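Local coordinates for protein ferredoxin-NADP reductase (Neisseria gonorrhoeae MIA_2011_03-10, PDB 5TR9) that probably transfers electrons between ferredoxin and NADP+ through its bound FAD, as ferredoxin-NADP reductases do, at residues Leu23-Lys26 against Leu32-Phe35; Val25-Pro30 against Ala81-Asp86; Leu77-Val82 against Ile102-Asn107. One frame throughout, in Å; residues are numbered along the deposited sequence. Where two conformers were deposited one is given.

Contact 1. Residues Leu23-Lys26 against Leu32-Phe35; sequences LWVK and LITF
Trp24 holds its CG between the backbone N and the carbonyl carbon (chi1 49°), and Thr34 holds OG1 in the equivalent place (chi1 54°). With these two torsions the indole and the threonine run alongside each other on one face of the sheet. The six-membered part of the indole makes the contact: CZ3 lies 3.7 Å from Thr34 O and 3.8 Å from Thr34 OG1. That hydroxyl oxygen stands in the ring plane at its edge, whereas Phe35 C sits over one ring face, displaced toward the rim. Thr34 OG1 also lies against the CB of Lys26, while its hydrogen-bond partner is NE2 of His28, at the corner that follows.

The backbones run antiparallel, at 161° between their directions, as the two arms of a beta hairpin in the FAD-binding barrel. Lys26 and Thr34 form the hydrogen-bonded pair: Lys26 N donates to Thr34 O at 2.8 Å, and Thr34 N returns a bond to Lys26 O at 3.0 Å, approaching in the carbonyl plane. Val25 and Phe35 form the adjoining non-hydrogen-bonded pair, their CA atoms 4.3 Å apart. Next to it, Phe35 CA makes a CH···O contact with Trp24 O at 3.2 Å. Further along, a classic beta bulge sets Leu23 and Trp24 together opposite Ala36.

On the sheet face bearing Val25 and Phe35 the contact is apolar. Val25 splits its two methyls between neighbours, CG2 lying 4.0 Å from Phe35 CB and CG1 4.1 Å from Ile33 CD1. Met96 packs on both Val25 and Phe35, and the Phe35 ring meets that of Phe93 with the planes well inclined.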
loop_
_atom_site.group_PDB
_atom_site.type_symbol
_atom_site.label_atom_id
_atom_site.label_comp_id
_atom_site.label_asym_id
_atom_site.label_seq_id
_atom_site.Cartn_x
_atom_site.Cartn_y
_atom_site.Cartn_z
ATOM N N LEU A 23 7.699 19.472 -0.519
ATOM C CA LEU A 23 9.081 19.515 -0.980
ATOM C C LEU A 23 9.187 19.313 -2.488
ATOM O O LEU A 23 9.975 20.000 -3.148
ATOM C CB LEU A 23 9.918 18.469 -0.240
ATOM C CG LEU A 23 9.890 18.615 1.289
ATOM C CD1 LEU A 23 10.721 17.525 1.937
ATOM C CD2 LEU A 23 10.385 19.974 1.723
ATOM N N TRP A 24 8.399 18.401 -3.051
ATOM C CA TRP A 24 8.427 18.178 -4.489
ATOM C C TRP A 24 7.246 17.299 -4.858
ATOM O O TRP A 24 6.720 16.562 -4.021
ATOM C CB TRP A 24 9.747 17.529 -4.948
ATOM C CG TRP A 24 10.201 16.302 -4.164
ATOM C CD1 TRP A 24 11.157 16.258 -3.180
ATOM C CD2 TRP A 24 9.755 14.949 -4.345
ATOM N NE1 TRP A 24 11.304 14.970 -2.718
ATOM C CE2 TRP A 24 10.466 14.144 -3.425
ATOM C CE3 TRP A 24 8.823 14.343 -5.194
ATOM C CZ2 TRP A 24 10.262 12.762 -3.324
ATOM C CZ3 TRP A 24 8.627 12.972 -5.100
ATOM C CH2 TRP A 24 9.335 12.196 -4.166
ATOM N N VAL A 25 6.850 17.380 -6.129
ATOM C CA VAL A 25 5.783 16.563 -6.696
ATOM C C VAL A 25 6.317 15.940 -7.974
ATOM O O VAL A 25 6.852 16.650 -8.836
ATOM C CB VAL A 25 4.513 17.382 -7.005
ATOM C CG1 VAL A 25 3.403 16.446 -7.531
ATOM C CG2 VAL A 25 4.041 18.159 -5.769
ATOM N N LYS A 26 6.130 14.634 -8.119
ATOM C CA LYS A 26 6.627 13.887 -9.268
ATOM C C LYS A 26 5.442 13.245 -9.972
ATOM O O LYS A 26 4.703 12.474 -9.357
ATOM C CB LYS A 26 7.632 12.823 -8.809
ATOM C CG LYS A 26 8.221 11.952 -9.909
ATOM C CD LYS A 26 9.297 11.032 -9.301
ATOM C CE LYS A 26 9.926 10.112 -10.325
ATOM N NZ LYS A 26 10.627 10.885 -11.376
ATOM N N LEU A 32 -1.002 10.036 -11.795
ATOM C CA LEU A 32 -0.390 9.332 -10.672
ATOM C C LEU A 32 0.824 10.123 -10.209
ATOM O O LEU A 32 1.783 10.293 -10.973
ATOM C CB LEU A 32 0.009 7.902 -11.062
ATOM C CG LEU A 32 -1.173 7.007 -11.480
ATOM C CD1 LEU A 32 -0.680 5.643 -11.944
ATOM C CD2 LEU A 32 -2.184 6.857 -10.354
ATOM N N ILE A 33 0.787 10.600 -8.963
ATOM C CA ILE A 33 1.898 11.385 -8.428
ATOM C C ILE A 33 2.451 10.722 -7.180
ATOM O O ILE A 33 1.732 10.061 -6.421
ATOM C CB ILE A 33 1.491 12.846 -8.109
ATOM C CG1 ILE A 33 0.403 12.875 -7.028
ATOM C CG2 ILE A 33 1.015 13.551 -9.368
ATOM C CD1 ILE A 33 0.127 14.281 -6.468
ATOM N N THR A 34 3.749 10.918 -6.959
ATOM C CA THR A 34 4.297 10.826 -5.615
ATOM C C THR A 34 4.749 12.220 -5.210
ATOM O O THR A 34 5.037 13.069 -6.063
ATOM C CB THR A 34 5.456 9.817 -5.501
ATOM O OG1 THR A 34 6.479 10.095 -6.470
ATOM C CG2 THR A 34 4.935 8.393 -5.712
ATOM N N PHE A 35 4.745 12.475 -3.907
ATOM C CA PHE A 35 5.209 13.765 -3.422
ATOM C C PHE A 35 5.767 13.593 -2.022
ATOM O O PHE A 35 5.420 12.644 -1.312
ATOM C CB PHE A 35 4.099 14.841 -3.449
ATOM C CG PHE A 35 2.899 14.539 -2.574
ATOM C CD1 PHE A 35 1.844 13.763 -3.051
ATOM C CD2 PHE A 35 2.790 15.097 -1.298
ATOM C CE1 PHE A 35 0.721 13.509 -2.264
ATOM C CE2 PHE A 35 1.665 14.851 -0.500
ATOM C CZ PHE A 35 0.625 14.053 -0.984
#

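Contact 2. Residues Val25-Pro30 against Ala81-Asp86. With FAD (flavin-adenine dinucleotide), chain C.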
loop_
_atom_site.group_PDB
_atom_site.type_symbol
_atom_site.label_atom_id
_atom_site.label_comp_id
_atom_site.label_asym_id
_atom_site.label_seq_id
_atom_site.Cartn_x
_atom_site.Cartn_y
_atom_site.Cartn_z
ATOM N N VAL A 25 6.850 17.380 -6.129
ATOM C CA VAL A 25 5.783 16.563 -6.696
ATOM C C VAL A 25 6.317 15.940 -7.974
ATOM O O VAL A 25 6.852 16.650 -8.836
ATOM C CB VAL A 25 4.513 17.382 -7.005
ATOM C CG1 VAL A 25 3.403 16.446 -7.531
ATOM C CG2 VAL A 25 4.041 18.159 -5.769
ATOM N N LYS A 26 6.130 14.634 -8.119
ATOM C CA LYS A 26 6.627 13.887 -9.268
ATOM C C LYS A 26 5.442 13.245 -9.972
ATOM O O LYS A 26 4.703 12.474 -9.357
ATOM C CB LYS A 26 7.632 12.823 -8.809
ATOM C CG LYS A 26 8.221 11.952 -9.909
ATOM C CD LYS A 26 9.297 11.032 -9.301
ATOM C CE LYS A 26 9.926 10.112 -10.325
ATOM N NZ LYS A 26 10.627 10.885 -11.376
ATOM N N HIS A 27 5.243 13.580 -11.247
ATOM C CA HIS A 27 4.248 12.892 -12.065
ATOM C C HIS A 27 4.862 11.640 -12.676
ATOM O O HIS A 27 5.852 11.721 -13.418
ATOM C CB HIS A 27 3.703 13.800 -13.160
ATOM C CG HIS A 27 2.578 14.670 -12.710
ATOM N ND1 HIS A 27 2.778 15.850 -12.026
ATOM C CD2 HIS A 27 1.237 14.526 -12.834
ATOM C CE1 HIS A 27 1.608 16.403 -11.756
ATOM N NE2 HIS A 27 0.658 15.622 -12.238
ATOM N N HIS A 28 4.286 10.486 -12.349
ATOM C CA HIS A 28 4.654 9.238 -13.005
ATOM C C HIS A 28 3.831 9.015 -14.263
ATOM O O HIS A 28 4.338 8.471 -15.254
ATOM C CB HIS A 28 4.485 8.077 -12.030
ATOM C CG HIS A 28 5.299 8.234 -10.785
ATOM N ND1 HIS A 28 6.483 7.555 -10.577
ATOM C CD2 HIS A 28 5.118 9.018 -9.696
ATOM C CE1 HIS A 28 6.983 7.898 -9.401
ATOM N NE2 HIS A 28 6.179 8.792 -8.851
ATOM N N THR A 29 2.569 9.428 -14.222
ATOM C CA THR A 29 1.665 9.565 -15.356
ATOM C C THR A 29 0.940 10.885 -15.139
ATOM O O THR A 29 1.140 11.523 -14.093
ATOM C CB THR A 29 0.656 8.416 -15.430
ATOM O OG1 THR A 29 -0.299 8.601 -14.381
ATOM C CG2 THR A 29 1.325 7.050 -15.281
ATOM N N PRO A 30 0.082 11.322 -16.065
ATOM C CA PRO A 30 -0.678 12.556 -15.819
ATOM C C PRO A 30 -1.516 12.523 -14.559
ATOM O O PRO A 30 -1.811 13.594 -14.014
ATOM C CB PRO A 30 -1.558 12.677 -17.069
ATOM C CG PRO A 30 -0.743 12.024 -18.146
ATOM C CD PRO A 30 -0.087 10.854 -17.456
ATOM N N ALA A 81 -0.438 9.355 -4.591
ATOM C CA ALA A 81 -1.833 9.738 -4.777
ATOM C C ALA A 81 -2.287 9.556 -6.220
ATOM O O ALA A 81 -1.560 9.879 -7.169
ATOM C CB ALA A 81 -2.069 11.201 -4.357
ATOM N N VAL A 82 -3.499 9.028 -6.374
ATOM C CA VAL A 82 -4.170 8.976 -7.672
ATOM C C VAL A 82 -5.089 10.185 -7.776
ATOM O O VAL A 82 -5.909 10.437 -6.883
ATOM C CB VAL A 82 -4.955 7.664 -7.855
ATOM C CG1 VAL A 82 -5.710 7.329 -6.618
ATOM C CG2 VAL A 82 -5.938 7.780 -9.019
ATOM N N LEU A 83 -4.967 10.935 -8.877
ATOM C CA LEU A 83 -5.790 12.132 -9.038
ATOM C C LEU A 83 -7.156 11.736 -9.589
ATOM O O LEU A 83 -7.262 11.163 -10.681
ATOM C CB LEU A 83 -5.093 13.155 -9.936
ATOM C CG LEU A 83 -3.724 13.593 -9.409
ATOM C CD1 LEU A 83 -3.083 14.591 -10.367
ATOM C CD2 LEU A 83 -3.810 14.177 -7.994
ATOM N N ILE A 84 -8.206 12.033 -8.825
ATOM C CA ILE A 84 -9.563 11.594 -9.130
ATOM C C ILE A 84 -10.311 12.730 -9.813
ATOM O O ILE A 84 -10.295 13.873 -9.331
ATOM C CB ILE A 84 -10.297 11.153 -7.849
ATOM C CG1 ILE A 84 -9.550 10.010 -7.151
ATOM C CG2 ILE A 84 -11.758 10.790 -8.167
ATOM C CD1 ILE A 84 -9.476 8.745 -7.983
ATOM N N GLN A 85 -10.948 12.424 -10.951
ATOM C CA GLN A 85 -11.776 13.396 -11.649
ATOM C C GLN A 85 -12.833 13.958 -10.704
ATOM O O GLN A 85 -13.566 13.202 -10.057
ATOM C CB GLN A 85 -12.452 12.744 -12.864
ATOM C CG GLN A 85 -13.272 13.698 -13.693
ATOM C CD GLN A 85 -14.001 13.010 -14.840
ATOM O OE1 GLN A 85 -13.969 11.783 -14.970
ATOM N NE2 GLN A 85 -14.657 13.800 -15.678
ATOM N N ASP A 86 -12.890 15.286 -10.623
ATOM C CA ASP A 86 -13.840 16.051 -9.819
ATOM C C ASP A 86 -13.609 15.910 -8.319
ATOM O O ASP A 86 -14.417 16.420 -7.531
ATOM C CB ASP A 86 -15.295 15.677 -10.128
ATOM C CG ASP A 86 -15.625 15.769 -11.608
ATOM O OD1 ASP A 86 -15.159 16.719 -12.274
ATOM O OD2 ASP A 86 -16.357 14.885 -12.099
HETATM P PA FAD C . -12.801 12.040 -2.663
HETATM O O1A FAD C . -13.951 12.973 -2.470
HETATM O O2A FAD C . -12.061 11.614 -1.400
HETATM O O5B FAD C . -13.237 10.716 -3.367
HETATM C C5B FAD C . -14.061 10.729 -4.549
HETATM C C4B FAD C . -14.163 9.304 -5.034
HETATM O O4B FAD C . -12.904 8.922 -5.625
HETATM C C3B FAD C . -14.395 8.267 -3.944
HETATM O O3B FAD C . -15.776 8.123 -3.631
HETATM C C2B FAD C . -13.840 6.992 -4.582
HETATM O O2B FAD C . -14.787 6.393 -5.461
HETATM C C1B FAD C . -12.688 7.533 -5.428
HETATM N N9A FAD C . -11.363 7.372 -4.849
HETATM C C8A FAD C . -10.822 8.056 -3.794
HETATM N N7A FAD C . -9.577 7.730 -3.531
HETATM C C5A FAD C . -9.279 6.778 -4.494
HETATM C C6A FAD C . -8.114 6.036 -4.759
HETATM N N6A FAD C . -6.992 6.142 -4.038
HETATM N N1A FAD C . -8.150 5.157 -5.788
HETATM C C2A FAD C . -9.273 5.053 -6.508
HETATM N N3A FAD C . -10.433 5.699 -6.349
HETATM C C4A FAD C . -10.365 6.559 -5.323
HETATM N N1 FAD C . -5.661 7.766 -1.728
HETATM C C2 FAD C . -4.477 7.741 -2.403
HETATM O O2 FAD C . -4.378 8.223 -3.542
HETATM N N3 FAD C . -3.373 7.139 -1.811
HETATM C C4 FAD C . -3.349 6.541 -0.560
HETATM O O4 FAD C . -2.310 6.049 -0.121
HETATM C C4X FAD C . -4.608 6.589 0.143
HETATM N N5 FAD C . -4.680 6.023 1.335
HETATM C C5X FAD C . -5.890 6.075 2.001
HETATM C C6 FAD C . -5.983 5.487 3.266
HETATM C C7 FAD C . -7.176 5.509 3.978
HETATM C C7M FAD C . -7.239 4.881 5.346
HETATM C C8 FAD C . -8.301 6.142 3.427
HETATM C C8M FAD C . -9.606 6.185 4.185
HETATM C C9 FAD C . -8.214 6.722 2.162
HETATM C C9A FAD C . -7.020 6.700 1.449
HETATM N N10 FAD C . -6.906 7.244 0.147
HETATM C C10 FAD C . -5.709 7.232 -0.516
HETATM C "C1'" FAD C . -7.992 8.033 -0.439
HETATM C "C2'" FAD C . -7.747 9.527 -0.156
HETATM O "O2'" FAD C . -7.940 9.841 1.225
HETATM C "C3'" FAD C . -8.651 10.419 -1.010
HETATM O "O3'" FAD C . -9.995 9.958 -0.921
HETATM C "C4'" FAD C . -8.164 10.597 -2.450
HETATM O "O4'" FAD C . -6.934 11.326 -2.432
HETATM C "C5'" FAD C . -9.158 11.328 -3.327
HETATM O "O5'" FAD C . -9.515 12.572 -2.694
HETATM P P FAD C . -10.508 13.584 -3.405
HETATM O O1P FAD C . -9.916 14.043 -4.732
HETATM O O2P FAD C . -10.880 14.621 -2.404
HETATM O O3P FAD C . -11.775 12.645 -3.709
#
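Leu83 points its side chain at the 25-30 segment and meets it with a single methyl. CD1 lies 4.0 Å from Pro30 O and 4.3 Å from His27 NE2, two atoms that sit close together on one side of the methyl. The methyl approaches the His27 ring obliquely. In the plane of that ring, at its edge, lie Thr29 O and Pro30 C, which places the imidazole alongside its own turning backbone. Leu83 is extended to make this reach: CG is anti to the carbonyl carbon (chi1 -59°) and the chain then runs straight on to CD1. No hydrogen bond crosses between the segments, and little surface is buried, as expected of a light contact at the protein surface.

In the fold, the 25-30 segment runs from strand 17-27 round the corner at His28 toward strand 32-38, while Leu83 follows the last residues of strand 76-82. Strand 32-38 lies between these two strands in the antiparallel sheet, and Leu83 is tied by its backbone to Lys31. Phe93 of helix 88-95 also packs on Leu83.

Ile84 leaves the chain in nearly the opposite direction from Leu83 and meets FAD. Its CG2 is 3.4 Å from O4B of the ribose, and its CD1 stands above the adenine plane, 3.6 Å from C4A. Just upstream, Val82 N donates to O2 of the isoalloxazine ring at 3.1 Å with an N-H···O angle of 159°, and Ala81 CA lies 3.2 Å from that same oxygen. Ser90 OG, itself hydrogen-bonded to FAD, also accepts a hydrogen bond from Ile84 N.

Contact 3. Residues Leu77-Val82 against Ile102-Asn107; sequences LEYFAV and ILLDKN. With FAD (flavin-adenine dinucleotide), chain C.
Leu104 overlaps two side chains of strand 76-82 at once, giving one methyl to each. CD2 meets CD1 of Leu77 at 3.6 Å, a close contact of branch ends, and CD1 lies 3.9 Å from OH of Tyr79. Leu104 lies nearly perpendicular to each of these side chains. Its first torsion puts CG anti to the backbone N (chi1 175°), toward strand 76-82, and the second then turns CD2 to Leu77 and CD1 to Tyr79. The Tyr79 hydroxyl is not left to the leucine, since it is hydrogen-bonded to Ser51 OG. Leu53 and Ile37 add apolar neighbours: Leu53 packs on both Tyr79 and Leu104, Ile37 on both Leu77 and Tyr79.

The backbones stay well apart, with 10.1 Å between the CA atoms of Leu77 and Leu104, and no hydrogen bond joins the segments. Beyond Leu104 the chain bends in an Asx turn: Asp105 OD1 accepts from Asn107 N at 2.8 Å through its anti lone pair, with an N-H···O angle of 164°.

The other end of strand 76-82 serves the cofactor. Phe80 O accepts a bond from N3 of the FAD isoalloxazine at 2.8 Å and 156°, and the Phe80 ring sits edge-to-face with Phe165.

Strands 76-82 and 101-105 are separated in sheet order by strands 17-27 and 32-38, yet their buried side chains meet across the enclosed interior. Such packing is that of the antiparallel six-stranded beta barrel of the FAD-binding domain in ferredoxin reductases.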
loop_
_atom_site.group_PDB
_atom_site.type_symbol
_atom_site.label_atom_id
_atom_site.label_comp_id
_atom_site.label_asym_id
_atom_site.label_seq_id
_atom_site.Cartn_x
_atom_site.Cartn_y
_atom_site.Cartn_z
ATOM N N LEU A 77 8.551 12.706 4.515
ATOM C CA LEU A 77 7.399 11.826 4.348
ATOM C C LEU A 77 6.987 11.837 2.886
ATOM O O LEU A 77 6.807 12.907 2.306
ATOM C CB LEU A 77 6.226 12.280 5.218
ATOM C CG LEU A 77 6.446 12.116 6.720
ATOM C CD1 LEU A 77 5.492 13.040 7.489
ATOM C CD2 LEU A 77 6.247 10.651 7.121
ATOM N N GLU A 78 6.822 10.656 2.297
ATOM C CA GLU A 78 6.405 10.549 0.911
ATOM C C GLU A 78 5.063 9.834 0.820
ATOM O O GLU A 78 4.755 8.945 1.619
ATOM C CB GLU A 78 7.462 9.810 0.081
ATOM C CG GLU A 78 7.227 9.879 -1.410
ATOM C CD GLU A 78 8.375 9.309 -2.221
ATOM O OE1 GLU A 78 9.561 9.582 -1.900
ATOM O OE2 GLU A 78 8.085 8.606 -3.208
ATOM N N TYR A 79 4.272 10.233 -0.181
ATOM C CA TYR A 79 2.931 9.704 -0.403
ATOM C C TYR A 79 2.734 9.444 -1.889
ATOM O O TYR A 79 3.429 10.016 -2.738
ATOM C CB TYR A 79 1.849 10.671 0.120
ATOM C CG TYR A 79 2.032 10.988 1.586
ATOM C CD1 TYR A 79 1.521 10.143 2.564
ATOM C CD2 TYR A 79 2.773 12.107 1.992
ATOM C CE1 TYR A 79 1.713 10.415 3.918
ATOM C CE2 TYR A 79 2.974 12.387 3.340
ATOM C CZ TYR A 79 2.442 11.537 4.297
ATOM O OH TYR A 79 2.656 11.832 5.630
ATOM N N PHE A 80 1.804 8.531 -2.188
ATOM C CA PHE A 80 1.415 8.158 -3.549
ATOM C C PHE A 80 -0.074 8.433 -3.692
ATOM O O PHE A 80 -0.883 7.824 -2.986
ATOM C CB PHE A 80 1.728 6.671 -3.802
ATOM C CG PHE A 80 1.119 6.096 -5.066
ATOM C CD1 PHE A 80 1.004 6.848 -6.221
ATOM C CD2 PHE A 80 0.714 4.756 -5.099
ATOM C CE1 PHE A 80 0.448 6.302 -7.382
ATOM C CE2 PHE A 80 0.189 4.196 -6.260
ATOM C CZ PHE A 80 0.049 4.964 -7.397
ATOM N N ALA A 81 -0.438 9.355 -4.591
ATOM C CA ALA A 81 -1.833 9.738 -4.777
ATOM C C ALA A 81 -2.287 9.556 -6.220
ATOM O O ALA A 81 -1.560 9.879 -7.169
ATOM C CB ALA A 81 -2.069 11.201 -4.357
ATOM N N VAL A 82 -3.499 9.028 -6.374
ATOM C CA VAL A 82 -4.170 8.976 -7.672
ATOM C C VAL A 82 -5.089 10.185 -7.776
ATOM O O VAL A 82 -5.909 10.437 -6.883
ATOM C CB VAL A 82 -4.955 7.664 -7.855
ATOM C CG1 VAL A 82 -5.710 7.329 -6.618
ATOM C CG2 VAL A 82 -5.938 7.780 -9.019
ATOM N N ILE A 102 1.222 22.446 3.660
ATOM C CA ILE A 102 0.322 21.313 3.805
ATOM C C ILE A 102 0.292 20.961 5.286
ATOM O O ILE A 102 1.284 21.140 6.000
ATOM C CB ILE A 102 0.757 20.116 2.920
ATOM C CG1 ILE A 102 -0.302 19.000 2.929
ATOM C CG2 ILE A 102 2.128 19.561 3.357
ATOM C CD1 ILE A 102 -0.115 17.978 1.801
ATOM N N LEU A 103 -0.869 20.514 5.758
ATOM C CA LEU A 103 -1.080 20.239 7.174
ATOM C C LEU A 103 -0.929 18.746 7.432
ATOM O O LEU A 103 -1.429 17.927 6.658
ATOM C CB LEU A 103 -2.469 20.702 7.619
ATOM C CG LEU A 103 -2.863 22.125 7.214
ATOM C CD1 LEU A 103 -4.216 22.457 7.806
ATOM C CD2 LEU A 103 -1.812 23.109 7.670
ATOM N N LEU A 104 -0.238 18.403 8.523
ATOM C CA LEU A 104 0.035 17.014 8.890
ATOM C C LEU A 104 -0.547 16.747 10.272
ATOM O O LEU A 104 -0.060 17.289 11.267
ATOM C CB LEU A 104 1.539 16.736 8.871
ATOM C CG LEU A 104 2.003 15.354 9.340
ATOM C CD1 LEU A 104 1.490 14.259 8.415
ATOM C CD2 LEU A 104 3.519 15.344 9.425
ATOM N N ASP A 105 -1.581 15.909 10.337
ATOM C CA ASP A 105 -2.111 15.486 11.630
ATOM C C ASP A 105 -0.996 14.834 12.438
ATOM O O ASP A 105 -0.175 14.095 11.892
ATOM C CB ASP A 105 -3.276 14.511 11.418
ATOM C CG ASP A 105 -4.015 14.184 12.697
ATOM O OD1 ASP A 105 -3.430 13.555 13.601
ATOM O OD2 ASP A 105 -5.198 14.572 12.808
ATOM N N LYS A 106 -0.946 15.138 13.739
ATOM C CA LYS A 106 0.165 14.663 14.563
ATOM C C LYS A 106 0.150 13.150 14.764
ATOM O O LYS A 106 1.173 12.580 15.162
ATOM C CB LYS A 106 0.165 15.375 15.921
ATOM C CG LYS A 106 0.583 16.834 15.836
ATOM C CD LYS A 106 0.609 17.506 17.196
ATOM C CE LYS A 106 1.067 18.946 17.052
ATOM N NZ LYS A 106 0.981 19.688 18.344
ATOM N N ASN A 107 -0.964 12.482 14.487
ATOM C CA ASN A 107 -1.100 11.059 14.768
ATOM C C ASN A 107 -1.166 10.258 13.475
ATOM O O ASN A 107 -1.917 10.610 12.557
ATOM C CB ASN A 107 -2.348 10.785 15.601
ATOM C CG ASN A 107 -2.502 9.314 15.949
ATOM O OD1 ASN A 107 -1.682 8.747 16.677
ATOM N ND2 ASN A 107 -3.556 8.688 15.429
HETATM P PA FAD C . -12.801 12.040 -2.663
HETATM O O1A FAD C . -13.951 12.973 -2.470
HETATM O O2A FAD C . -12.061 11.614 -1.400
HETATM O O5B FAD C . -13.237 10.716 -3.367
HETATM C C5B FAD C . -14.061 10.729 -4.549
HETATM C C4B FAD C . -14.163 9.304 -5.034
HETATM O O4B FAD C . -12.904 8.922 -5.625
HETATM C C3B FAD C . -14.395 8.267 -3.944
HETATM O O3B FAD C . -15.776 8.123 -3.631
HETATM C C2B FAD C . -13.840 6.992 -4.582
HETATM O O2B FAD C . -14.787 6.393 -5.461
HETATM C C1B FAD C . -12.688 7.533 -5.428
HETATM N N9A FAD C . -11.363 7.372 -4.849
HETATM C C8A FAD C . -10.822 8.056 -3.794
HETATM N N7A FAD C . -9.577 7.730 -3.531
HETATM C C5A FAD C . -9.279 6.778 -4.494
HETATM C C6A FAD C . -8.114 6.036 -4.759
HETATM N N6A FAD C . -6.992 6.142 -4.038
HETATM N N1A FAD C . -8.150 5.157 -5.788
HETATM C C2A FAD C . -9.273 5.053 -6.508
HETATM N N3A FAD C . -10.433 5.699 -6.349
HETATM C C4A FAD C . -10.365 6.559 -5.323
HETATM N N1 FAD C . -5.661 7.766 -1.728
HETATM C C2 FAD C . -4.477 7.741 -2.403
HETATM O O2 FAD C . -4.378 8.223 -3.542
HETATM N N3 FAD C . -3.373 7.139 -1.811
HETATM C C4 FAD C . -3.349 6.541 -0.560
HETATM O O4 FAD C . -2.310 6.049 -0.121
HETATM C C4X FAD C . -4.608 6.589 0.143
HETATM N N5 FAD C . -4.680 6.023 1.335
HETATM C C5X FAD C . -5.890 6.075 2.001
HETATM C C6 FAD C . -5.983 5.487 3.266
HETATM C C7 FAD C . -7.176 5.509 3.978
HETATM C C7M FAD C . -7.239 4.881 5.346
HETATM C C8 FAD C . -8.301 6.142 3.427
HETATM C C8M FAD C . -9.606 6.185 4.185
HETATM C C9 FAD C . -8.214 6.722 2.162
HETATM C C9A FAD C . -7.020 6.700 1.449
HETATM N N10 FAD C . -6.906 7.244 0.147
HETATM C C10 FAD C . -5.709 7.232 -0.516
HETATM C "C1'" FAD C . -7.992 8.033 -0.439
HETATM C "C2'" FAD C . -7.747 9.527 -0.156
HETATM O "O2'" FAD C . -7.940 9.841 1.225
HETATM C "C3'" FAD C . -8.651 10.419 -1.010
HETATM O "O3'" FAD C . -9.995 9.958 -0.921
HETATM C "C4'" FAD C . -8.164 10.597 -2.450
HETATM O "O4'" FAD C . -6.934 11.326 -2.432
HETATM C "C5'" FAD C . -9.158 11.328 -3.327
HETATM O "O5'" FAD C . -9.515 12.572 -2.694
HETATM P P FAD C . -10.508 13.584 -3.405
HETATM O O1P FAD C . -9.916 14.043 -4.732
HETATM O O2P FAD C . -10.880 14.621 -2.404
HETATM O O3P FAD C . -11.775 12.645 -3.709
#

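In the fold
Strand 32-38 relates all three contacts: it is one side of contact 1, and its backbone bonds from Ile33 and Phe35 to Ala81 and Tyr79 dock it on strand 76-82, which contacts 2 and 3 share. Contact 1 is the only one built on main-chain hydrogen bonds between neighbouring strands, and is partly buried. Contact 3 is buried and mostly apolar, its one polar touching atom, Tyr79 OH, being bonded to Ser51; it joins strands that are not sheet neighbours. Contact 2, at the surface, is the slightest, with 64 Å² buried against 291 Å² in contact 1 and 87 Å² in contact 3. The His28-Thr34 bond links contacts 1 and 2, while FAD touches contacts 2 and 3.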